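Local coordinates for protein TRAP-type C4-dicarboxylate:H+ symport system substrate-binding component DctP (Shewanella oneidensis, PDB 4MX6) that binds succinate and probably delivers C4-dicarboxylates from the periplasm to a TRAP-type proton symporter, at residues A[106-111]-A[144-149]; A[129-134]-A[153-158]; A[208-213]-A[230-235]. All coordinates share one frame; numbering follows the deposited sequence. Where two conformers were deposited one is given.

Two of the three contacts interlock along the chain. Segment 106-111 lies in the loop between helices 86-91 and 124-132, and contact 1 closes a loop from there to the start of strand 148-158. Contact 2 begins inside that loop, on the end of helix 124-132, and finishes farther along the same strand. The two contacts therefore cross, and strand 148-158 serves both. Their centres are about 18 Å apart. Contact 3 comes later, in series. It closes a loop that holds strand 217-219 and helix 221-226, from the end of helix 205-210 to the approach to strand 235-237. It lies on the opposite side of the chain's centre from the other two.

Contact 1: residues A[106-111]-A[144-149]; sequences ERYTKR and SRKGIV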
loop_
_atom_site.group_PDB
_atom_site.type_symbol
_atom_site.label_atom_id
_atom_site.label_comp_id
_atom_site.label_asym_id
_atom_site.label_seq_id
_atom_site.Cartn_x
_atom_site.Cartn_y
_atom_site.Cartn_z
ATOM N N GLU A 106 -7.525 7.584 6.393
ATOM C CA GLU A 106 -8.894 8.069 6.602
ATOM C C GLU A 106 -9.076 8.992 7.805
ATOM O O GLU A 106 -10.026 9.774 7.842
ATOM C CB GLU A 106 -9.894 6.906 6.683
ATOM C CG GLU A 106 -10.091 6.234 5.331
ATOM C CD GLU A 106 -11.024 5.019 5.346
ATOM O OE1 GLU A 106 -11.422 4.580 6.445
ATOM O OE2 GLU A 106 -11.346 4.490 4.240
ATOM N N ARG A 107 -8.210 8.895 8.803
ATOM C CA ARG A 107 -8.331 9.799 9.934
ATOM C C ARG A 107 -7.949 11.225 9.570
ATOM O O ARG A 107 -8.285 12.151 10.296
ATOM C CB ARG A 107 -7.477 9.354 11.110
ATOM C CG ARG A 107 -7.649 10.298 12.287
ATOM C CD ARG A 107 -7.032 9.767 13.540
ATOM N NE ARG A 107 -5.619 9.508 13.341
ATOM C CZ ARG A 107 -4.855 8.832 14.187
ATOM N NH1 ARG A 107 -5.379 8.338 15.302
ATOM N NH2 ARG A 107 -3.571 8.645 13.911
ATOM N N TYR A 108 -7.246 11.395 8.455
ATOM C CA TYR A 108 -6.706 12.701 8.069
ATOM C C TYR A 108 -7.336 13.287 6.802
ATOM O O TYR A 108 -7.390 14.503 6.646
ATOM C CB TYR A 108 -5.178 12.620 7.950
ATOM C CG TYR A 108 -4.543 12.235 9.258
ATOM C CD1 TYR A 108 -4.333 13.177 10.254
ATOM C CD2 TYR A 108 -4.181 10.925 9.518
ATOM C CE1 TYR A 108 -3.780 12.821 11.470
ATOM C CE2 TYR A 108 -3.629 10.562 10.722
ATOM C CZ TYR A 108 -3.424 11.510 11.698
ATOM O OH TYR A 108 -2.863 11.129 12.905
ATOM N N THR A 109 -7.808 12.425 5.905
ATOM C CA THR A 109 -8.551 12.863 4.720
ATOM C C THR A 109 -9.410 11.711 4.231
ATOM O O THR A 109 -9.070 10.558 4.471
ATOM C CB THR A 109 -7.624 13.329 3.562
ATOM O OG1 THR A 109 -8.417 13.778 2.459
ATOM C CG2 THR A 109 -6.711 12.215 3.067
ATOM N N LYS A 110 -10.510 12.024 3.546
ATOM C CA LYS A 110 -11.307 11.001 2.874
ATOM C C LYS A 110 -10.984 10.942 1.380
ATOM O O LYS A 110 -11.504 10.100 0.653
ATOM C CB LYS A 110 -12.797 11.281 3.058
ATOM C CG LYS A 110 -13.244 11.327 4.503
ATOM C CD LYS A 110 -13.085 9.988 5.199
ATOM C CE LYS A 110 -13.585 10.093 6.626
ATOM N NZ LYS A 110 -13.990 8.786 7.174
ATOM N N ARG A 111 -10.130 11.839 0.912
ATOM C CA ARG A 111 -9.890 11.949 -0.521
ATOM C C ARG A 111 -9.090 10.777 -1.097
ATOM O O ARG A 111 -9.287 10.400 -2.265
ATOM C CB ARG A 111 -9.198 13.272 -0.835
ATOM C CG ARG A 111 -10.115 14.483 -0.646
ATOM C CD ARG A 111 -9.351 15.802 -0.733
ATOM N NE ARG A 111 -8.676 15.959 -2.018
ATOM C CZ ARG A 111 -7.789 16.910 -2.291
ATOM N NH1 ARG A 111 -7.441 17.776 -1.357
ATOM N NH2 ARG A 111 -7.218 16.966 -3.489
ATOM N N SER A 144 -2.169 18.526 4.188
ATOM C CA SER A 144 -1.203 19.539 4.603
ATOM C C SER A 144 -1.685 20.380 5.788
ATOM O O SER A 144 -0.886 20.775 6.641
ATOM C CB SER A 144 -0.808 20.437 3.420
ATOM O OG SER A 144 -1.922 21.071 2.823
ATOM N N ARG A 145 -2.983 20.654 5.857
ATOM C CA ARG A 145 -3.524 21.439 6.971
ATOM C C ARG A 145 -3.668 20.609 8.258
ATOM O O ARG A 145 -3.974 21.150 9.326
ATOM C CB ARG A 145 -4.851 22.097 6.575
ATOM C CG ARG A 145 -4.716 23.107 5.433
ATOM C CD ARG A 145 -6.050 23.782 5.121
ATOM N NE ARG A 145 -7.052 22.815 4.682
ATOM C CZ ARG A 145 -7.224 22.419 3.422
ATOM N NH1 ARG A 145 -6.464 22.904 2.450
ATOM N NH2 ARG A 145 -8.166 21.528 3.132
ATOM N N LYS A 146 -3.423 19.304 8.155
ATOM C CA LYS A 146 -3.378 18.412 9.313
ATOM C C LYS A 146 -1.937 18.178 9.749
ATOM O O LYS A 146 -1.681 17.405 10.672
ATOM C CB LYS A 146 -3.995 17.055 8.967
ATOM C CG LYS A 146 -5.465 17.073 8.622
ATOM C CD LYS A 146 -6.309 17.165 9.865
ATOM C CE LYS A 146 -7.739 16.794 9.562
ATOM N NZ LYS A 146 -8.279 17.665 8.497
ATOM N N GLY A 147 -0.993 18.810 9.057
ATOM C CA GLY A 147 0.407 18.692 9.413
ATOM C C GLY A 147 1.176 17.607 8.681
ATOM O O GLY A 147 2.332 17.360 9.019
ATOM N N ILE A 148 0.553 16.961 7.696
ATOM C CA ILE A 148 1.198 15.880 6.949
ATOM C C ILE A 148 1.552 16.352 5.549
ATOM O O ILE A 148 0.675 16.820 4.816
ATOM C CB ILE A 148 0.297 14.644 6.868
ATOM C CG1 ILE A 148 0.019 14.093 8.274
ATOM C CG2 ILE A 148 0.931 13.569 5.986
ATOM C CD1 ILE A 148 -0.995 12.965 8.298
ATOM N N VAL A 149 2.830 16.232 5.196
ATOM C CA VAL A 149 3.351 16.664 3.907
ATOM C C VAL A 149 3.555 15.447 3.017
ATOM O O VAL A 149 4.284 14.526 3.373
ATOM C CB VAL A 149 4.712 17.391 4.073
ATOM C CG1 VAL A 149 5.299 17.771 2.711
ATOM C CG2 VAL A 149 4.571 18.621 4.951
HETATM O O HOH W 1 -8.691 16.764 5.822
#
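The carbonyl O of Y108 and the ammonium NZ of K146 share a water. The water donates to Y108 O at 2.7 Å and accepts from K146 NZ at 2.9 Å. NZ itself stays 3.8 Å from Y108 O. The K146 chain is bent at chi2 (-78°) and chi4 (-57°), which brings its CE within 3.7 Å of that carbonyl O. Its root meets the tyrosine as well: K146 CB is 4.1 Å from Y108 CD1, in an oblique approach to the ring.

The apolar half of the contact is a CH-pi interaction. I148 sets the methyl CD1 over one face of the Y108 ring, 3.9 Å from the ring centroid and 15° off the normal. The nearest ring atom is CG, 3.7 Å from I148 CD1. On the opposite face lies R107 CG, over the ring centre. The ring is thus sandwiched between an isoleucine methyl and an arginine methylene. L87 and L91 of helix 86-91 also touch Y108, and L91 touches I148.

The contact joins the loop before helix 124-132 to the start of strand 148-158. The chemistry is split in two. The ring is packed by apolar contacts with I148, which is buried. At the exposed rim, the lysine ammonium is not bonded directly to the Y108 carbonyl, and the water bridges the two.

Contact 2: residues A[129-134]-A[153-158]; sequences RFQQGE and YLHNGM
Q131, in the last turn of helix 124-132, faces Y153 on strand 148-158, with CA atoms 7.3 Å apart. G133 is the first residue to leave the helix. It is also the N-cap position of helix 134-139. On the strand, N156 and G157 both face L244, a classic beta bulge.

The Q131 side chain lies flat on the tyrosine. Its CG sits over the centre of the Y153 ring, 3.6 Å from the centroid and 8° off the normal, a CH-pi contact. The amide continues the stack, its plane 7° from that of the ring. Q131 CD is 3.6 Å from Y153 CG, and Q131 NE2 is 3.6 Å from Y153 CD1. The chain is extended beyond CG (chi2 168°), which lays the amide over the ring root, with OE1 turned toward H155.

There H155 NE2 donates to Q131 OE1 at 3.1 Å. The bond is bent, and the donor is tilted from the carbonyl plane. The other end of the amide, NE2, donates to D245 of strand 243-251. The Y153 hydroxyl is hydrogen-bonded to G136 O.

The amide is therefore held on three sides: by the ring beneath it, by H155 at its oxygen and by D245 at its nitrogen. The H155 side chain is about 7 Å from that of Y246, a succinate-binding residue. The D245 carboxylate and the imidazole N-H define which end of the amide is which. They link helix 124-132 to both strands of the 148-158/243-251 sheet. The arrangement is consistent with a proton on H155 NE2.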
loop_
_atom_site.group_PDB
_atom_site.type_symbol
_atom_site.label_atom_id
_atom_site.label_comp_id
_atom_site.label_asym_id
_atom_site.label_seq_id
_atom_site.Cartn_x
_atom_site.Cartn_y
_atom_site.Cartn_z
ATOM N N ARG A 129 -0.271 6.762 -14.078
ATOM C CA ARG A 129 -0.782 7.901 -14.829
ATOM C C ARG A 129 -1.687 8.765 -13.953
ATOM O O ARG A 129 -1.601 9.999 -13.968
ATOM C CB ARG A 129 -1.529 7.445 -16.085
ATOM C CG ARG A 129 -0.628 7.131 -17.264
ATOM C CD ARG A 129 -1.432 6.865 -18.530
ATOM N NE ARG A 129 -1.642 5.436 -18.747
ATOM C CZ ARG A 129 -0.686 4.601 -19.152
ATOM N NH1 ARG A 129 0.543 5.047 -19.372
ATOM N NH2 ARG A 129 -0.953 3.316 -19.333
ATOM N N PHE A 130 -2.564 8.125 -13.188
ATOM C CA PHE A 130 -3.448 8.877 -12.300
ATOM C C PHE A 130 -2.633 9.648 -11.254
ATOM O O PHE A 130 -2.859 10.829 -11.020
ATOM C CB PHE A 130 -4.458 7.961 -11.626
ATOM C CG PHE A 130 -5.337 8.666 -10.640
ATOM C CD1 PHE A 130 -6.369 9.487 -11.063
ATOM C CD2 PHE A 130 -5.120 8.531 -9.282
ATOM C CE1 PHE A 130 -7.179 10.135 -10.137
ATOM C CE2 PHE A 130 -5.913 9.191 -8.359
ATOM C CZ PHE A 130 -6.948 9.987 -8.784
ATOM N N GLN A 131 -1.668 8.980 -10.637
ATOM C CA GLN A 131 -0.823 9.619 -9.631
ATOM C C GLN A 131 -0.065 10.830 -10.157
ATOM O O GLN A 131 0.107 11.810 -9.438
ATOM C CB GLN A 131 0.168 8.615 -9.056
ATOM C CG GLN A 131 -0.488 7.651 -8.067
ATOM C CD GLN A 131 0.396 6.470 -7.713
ATOM O OE1 GLN A 131 1.439 6.230 -8.332
ATOM N NE2 GLN A 131 -0.027 5.705 -6.723
ATOM N N GLN A 132 0.415 10.747 -11.399
ATOM C CA GLN A 132 1.226 11.808 -11.993
ATOM C C GLN A 132 0.390 12.908 -12.640
ATOM O O GLN A 132 0.921 13.967 -12.971
ATOM C CB GLN A 132 2.211 11.221 -13.008
ATOM C CG GLN A 132 3.265 10.319 -12.357
ATOM C CD GLN A 132 4.024 11.027 -11.246
ATOM O OE1 GLN A 132 4.578 12.084 -11.461
ATOM N NE2 GLN A 132 4.041 10.444 -10.054
ATOM N N GLY A 133 -0.902 12.658 -12.825
ATOM C CA GLY A 133 -1.820 13.667 -13.332
ATOM C C GLY A 133 -2.200 14.670 -12.261
ATOM O O GLY A 133 -1.785 14.588 -11.111
ATOM N N GLU A 134 -3.031 15.626 -12.650
ATOM C CA GLU A 134 -3.334 16.745 -11.786
ATOM C C GLU A 134 -4.077 16.310 -10.522
ATOM O O GLU A 134 -3.778 16.807 -9.422
ATOM C CB GLU A 134 -4.152 17.774 -12.559
ATOM C CG GLU A 134 -4.501 19.004 -11.762
ATOM C CD GLU A 134 -3.282 19.794 -11.302
ATOM O OE1 GLU A 134 -2.196 19.702 -11.928
ATOM O OE2 GLU A 134 -3.418 20.506 -10.288
ATOM N N TYR A 153 4.651 9.290 -4.337
ATOM C CA TYR A 153 3.998 7.990 -4.377
ATOM C C TYR A 153 5.066 6.919 -4.583
ATOM O O TYR A 153 5.979 7.084 -5.399
ATOM C CB TYR A 153 3.004 7.916 -5.527
ATOM C CG TYR A 153 1.771 8.774 -5.355
ATOM C CD1 TYR A 153 0.759 8.390 -4.489
ATOM C CD2 TYR A 153 1.599 9.945 -6.085
ATOM C CE1 TYR A 153 -0.390 9.142 -4.355
ATOM C CE2 TYR A 153 0.454 10.716 -5.940
ATOM C CZ TYR A 153 -0.533 10.310 -5.071
ATOM O OH TYR A 153 -1.699 11.027 -4.912
ATOM N N LEU A 154 4.921 5.797 -3.889
ATOM C CA LEU A 154 5.803 4.650 -4.052
ATOM C C LEU A 154 4.924 3.437 -4.353
ATOM O O LEU A 154 3.956 3.180 -3.640
ATOM C CB LEU A 154 6.629 4.433 -2.781
ATOM C CG LEU A 154 7.469 3.164 -2.736
ATOM C CD1 LEU A 154 8.571 3.173 -3.785
ATOM C CD2 LEU A 154 8.072 2.988 -1.346
ATOM N N HIS A 155 5.271 2.705 -5.399
ATOM C CA HIS A 155 4.484 1.537 -5.776
ATOM C C HIS A 155 4.761 0.298 -4.943
ATOM O O HIS A 155 5.886 0.068 -4.486
ATOM C CB HIS A 155 4.747 1.177 -7.239
ATOM C CG HIS A 155 4.348 2.260 -8.183
ATOM N ND1 HIS A 155 5.055 2.639 -9.301
ATOM C CD2 HIS A 155 3.258 3.056 -8.144
ATOM C CE1 HIS A 155 4.410 3.631 -9.901
ATOM N NE2 HIS A 155 3.321 3.902 -9.208
ATOM N N ASN A 156 3.731 -0.541 -4.813
ATOM C CA ASN A 156 3.935 -1.943 -4.477
ATOM C C ASN A 156 3.410 -2.801 -5.629
ATOM O O ASN A 156 4.206 -3.327 -6.409
ATOM C CB ASN A 156 3.356 -2.319 -3.119
ATOM C CG ASN A 156 3.802 -3.701 -2.686
ATOM O OD1 ASN A 156 3.899 -4.620 -3.515
ATOM N ND2 ASN A 156 4.114 -3.856 -1.412
ATOM N N GLY A 157 2.092 -2.889 -5.790
ATOM C CA GLY A 157 1.546 -3.694 -6.863
ATOM C C GLY A 157 0.050 -3.846 -6.765
ATOM O O GLY A 157 -0.577 -3.293 -5.879
ATOM N N MET A 158 -0.509 -4.647 -7.660
ATOM C CA MET A 158 -1.917 -4.984 -7.583
ATOM C C MET A 158 -2.119 -6.071 -6.532
ATOM O O MET A 158 -1.255 -6.908 -6.315
ATOM C CB MET A 158 -2.435 -5.456 -8.937
ATOM C CG MET A 158 -2.183 -4.488 -10.088
ATOM S SD MET A 158 -2.829 -2.827 -9.893
ATOM C CE MET A 158 -4.589 -3.133 -10.043
#

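Contact 3: residues A[208-213]-A[230-235]; sequences LLQTRA and YEVQSH
The side-chain amide of Q233 turns one face to L209. The methyl CD2 of L209 lies over it, at 3.5 Å from both Q233 CD and Q233 OE1 and at 3.6 Å from Q233 NE2. The polar atoms of the amide carry the hydrogen bonds. Q233 NE2 donates to its neighbour V232 O at 3.1 Å with an angle of 163°, and the acceptor lies in the amide plane. NE2 also bonds to D215 O, while OE1 is hydrogen-bonded to T162 OG1. The side chain bends at chi2 (-84°), which folds the amide back toward the V232 carbonyl. Three partners thus fix the rotation of a buried amide, and the leucine methyl packs on its flat surface.

V232 completes the contact with its two methyls on successive helix residues. Its CG2 meets L209 CB at 3.7 Å, and the L209 and V232 side chains cross at about a right angle. The other methyl, V232 CG1, rests 3.9 Å from Q210 CA and also touches Q210 CB. The amide end of Q210 leads away.

L209 has a backbone role too. Its carbonyl O accepts from R212 N at 3.1 Å, and R212 has positive phi (64°). L209 is near the ligand site: its side chain is about 6 Å from that of R179, which binds succinate. Beyond Q233, S234 and H235 face A163 in a classic beta bulge. The arrangement is that of a helix C terminus closed by a Schellman motif, packed on the loop that leads into strand 235-237.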
loop_
_atom_site.group_PDB
_atom_site.type_symbol
_atom_site.label_atom_id
_atom_site.label_comp_id
_atom_site.label_asym_id
_atom_site.label_seq_id
_atom_site.Cartn_x
_atom_site.Cartn_y
_atom_site.Cartn_z
ATOM N N LEU A 208 -2.828 -14.432 12.178
ATOM C CA LEU A 208 -4.264 -14.566 11.994
ATOM C C LEU A 208 -4.597 -15.641 10.965
ATOM O O LEU A 208 -5.535 -16.416 11.160
ATOM C CB LEU A 208 -4.868 -13.224 11.583
ATOM C CG LEU A 208 -4.841 -12.129 12.656
ATOM C CD1 LEU A 208 -5.135 -10.766 12.036
ATOM C CD2 LEU A 208 -5.826 -12.433 13.787
ATOM N N LEU A 209 -3.844 -15.682 9.868
ATOM C CA LEU A 209 -4.050 -16.703 8.841
ATOM C C LEU A 209 -3.681 -18.084 9.386
ATOM O O LEU A 209 -4.410 -19.068 9.200
ATOM C CB LEU A 209 -3.191 -16.430 7.610
ATOM C CG LEU A 209 -3.479 -15.162 6.812
ATOM C CD1 LEU A 209 -2.351 -14.942 5.826
ATOM C CD2 LEU A 209 -4.814 -15.231 6.092
ATOM N N GLN A 210 -2.519 -18.158 10.026
ATOM C CA GLN A 210 -1.998 -19.428 10.538
ATOM C C GLN A 210 -3.008 -20.106 11.461
ATOM O O GLN A 210 -3.244 -21.314 11.384
ATOM C CB GLN A 210 -0.693 -19.175 11.294
ATOM C CG GLN A 210 -0.075 -20.407 11.921
ATOM C CD GLN A 210 1.032 -20.056 12.867
ATOM O OE1 GLN A 210 0.951 -19.076 13.612
ATOM N NE2 GLN A 210 2.090 -20.846 12.844
ATOM N N THR A 211 -3.584 -19.312 12.350
ATOM C CA THR A 211 -4.488 -19.805 13.377
ATOM C C THR A 211 -5.940 -19.887 12.923
ATOM O O THR A 211 -6.795 -20.308 13.691
ATOM C CB THR A 211 -4.430 -18.931 14.649
ATOM O OG1 THR A 211 -4.849 -17.594 14.340
ATOM C CG2 THR A 211 -3.032 -18.917 15.247
ATOM N N ARG A 212 -6.212 -19.484 11.685
ATOM C CA ARG A 212 -7.567 -19.509 11.130
ATOM C C ARG A 212 -8.516 -18.576 11.869
ATOM O O ARG A 212 -9.727 -18.726 11.786
ATOM C CB ARG A 212 -8.123 -20.945 11.029
ATOM C CG ARG A 212 -7.324 -21.811 10.052
ATOM C CD ARG A 212 -7.750 -23.270 10.072
ATOM N NE ARG A 212 -9.174 -23.436 9.781
ATOM C CZ ARG A 212 -9.691 -23.534 8.562
ATOM N NH1 ARG A 212 -8.914 -23.511 7.488
ATOM N NH2 ARG A 212 -11.000 -23.686 8.420
ATOM N N ALA A 213 -7.970 -17.564 12.540
ATOM C CA ALA A 213 -8.792 -16.461 13.040
ATOM C C ALA A 213 -9.437 -15.710 11.877
ATOM O O ALA A 213 -10.522 -15.141 12.021
ATOM C CB ALA A 213 -7.975 -15.516 13.879
ATOM N N TYR A 230 1.644 -17.357 1.865
ATOM C CA TYR A 230 1.390 -18.503 0.998
ATOM C C TYR A 230 1.624 -19.842 1.707
ATOM O O TYR A 230 1.182 -20.875 1.212
ATOM C CB TYR A 230 2.232 -18.428 -0.283
ATOM C CG TYR A 230 3.726 -18.604 -0.070
ATOM C CD1 TYR A 230 4.518 -17.557 0.375
ATOM C CD2 TYR A 230 4.351 -19.822 -0.313
ATOM C CE1 TYR A 230 5.888 -17.711 0.563
ATOM C CE2 TYR A 230 5.715 -19.985 -0.120
ATOM C CZ TYR A 230 6.479 -18.930 0.329
ATOM O OH TYR A 230 7.846 -19.063 0.512
ATOM N N GLU A 231 2.322 -19.841 2.847
ATOM C CA GLU A 231 2.547 -21.075 3.602
ATOM C C GLU A 231 1.352 -21.438 4.483
ATOM O O GLU A 231 1.314 -22.543 5.029
ATOM C CB GLU A 231 3.816 -20.964 4.447
ATOM C CG GLU A 231 5.070 -20.795 3.596
ATOM C CD GLU A 231 6.370 -20.796 4.388
ATOM O OE1 GLU A 231 6.337 -20.794 5.633
ATOM O OE2 GLU A 231 7.433 -20.771 3.742
ATOM N N VAL A 232 0.373 -20.543 4.592
ATOM C CA VAL A 232 -0.775 -20.757 5.474
ATOM C C VAL A 232 -2.099 -20.448 4.765
ATOM O O VAL A 232 -3.137 -20.251 5.405
ATOM C CB VAL A 232 -0.640 -19.941 6.783
ATOM C CG1 VAL A 232 0.429 -20.553 7.669
ATOM C CG2 VAL A 232 -0.349 -18.485 6.494
ATOM N N GLN A 233 -2.044 -20.458 3.439
ATOM C CA GLN A 233 -3.222 -20.263 2.589
ATOM C C GLN A 233 -3.133 -21.263 1.445
ATOM O O GLN A 233 -2.136 -21.272 0.729
ATOM C CB GLN A 233 -3.261 -18.839 2.024
ATOM C CG GLN A 233 -3.396 -17.775 3.084
ATOM C CD GLN A 233 -4.844 -17.561 3.474
ATOM O OE1 GLN A 233 -5.498 -16.667 2.956
ATOM N NE2 GLN A 233 -5.345 -18.361 4.395
ATOM N N SER A 234 -4.157 -22.085 1.242
ATOM C CA SER A 234 -4.066 -23.114 0.215
ATOM C C SER A 234 -4.235 -22.601 -1.221
ATOM O O SER A 234 -3.805 -23.286 -2.157
ATOM C CB SER A 234 -5.063 -24.255 0.481
ATOM O OG SER A 234 -6.397 -23.794 0.384
ATOM N N HIS A 235 -4.861 -21.434 -1.406
ATOM C CA HIS A 235 -5.194 -20.940 -2.742
ATOM C C HIS A 235 -4.988 -19.449 -2.876
ATOM O O HIS A 235 -5.424 -18.679 -2.024
ATOM C CB HIS A 235 -6.652 -21.243 -3.047
ATOM C CG HIS A 235 -6.912 -22.685 -3.294
ATOM N ND1 HIS A 235 -7.162 -23.593 -2.286
ATOM C CD2 HIS A 235 -6.926 -23.387 -4.449
ATOM C CE1 HIS A 235 -7.327 -24.791 -2.814
ATOM N NE2 HIS A 235 -7.184 -24.692 -4.125
#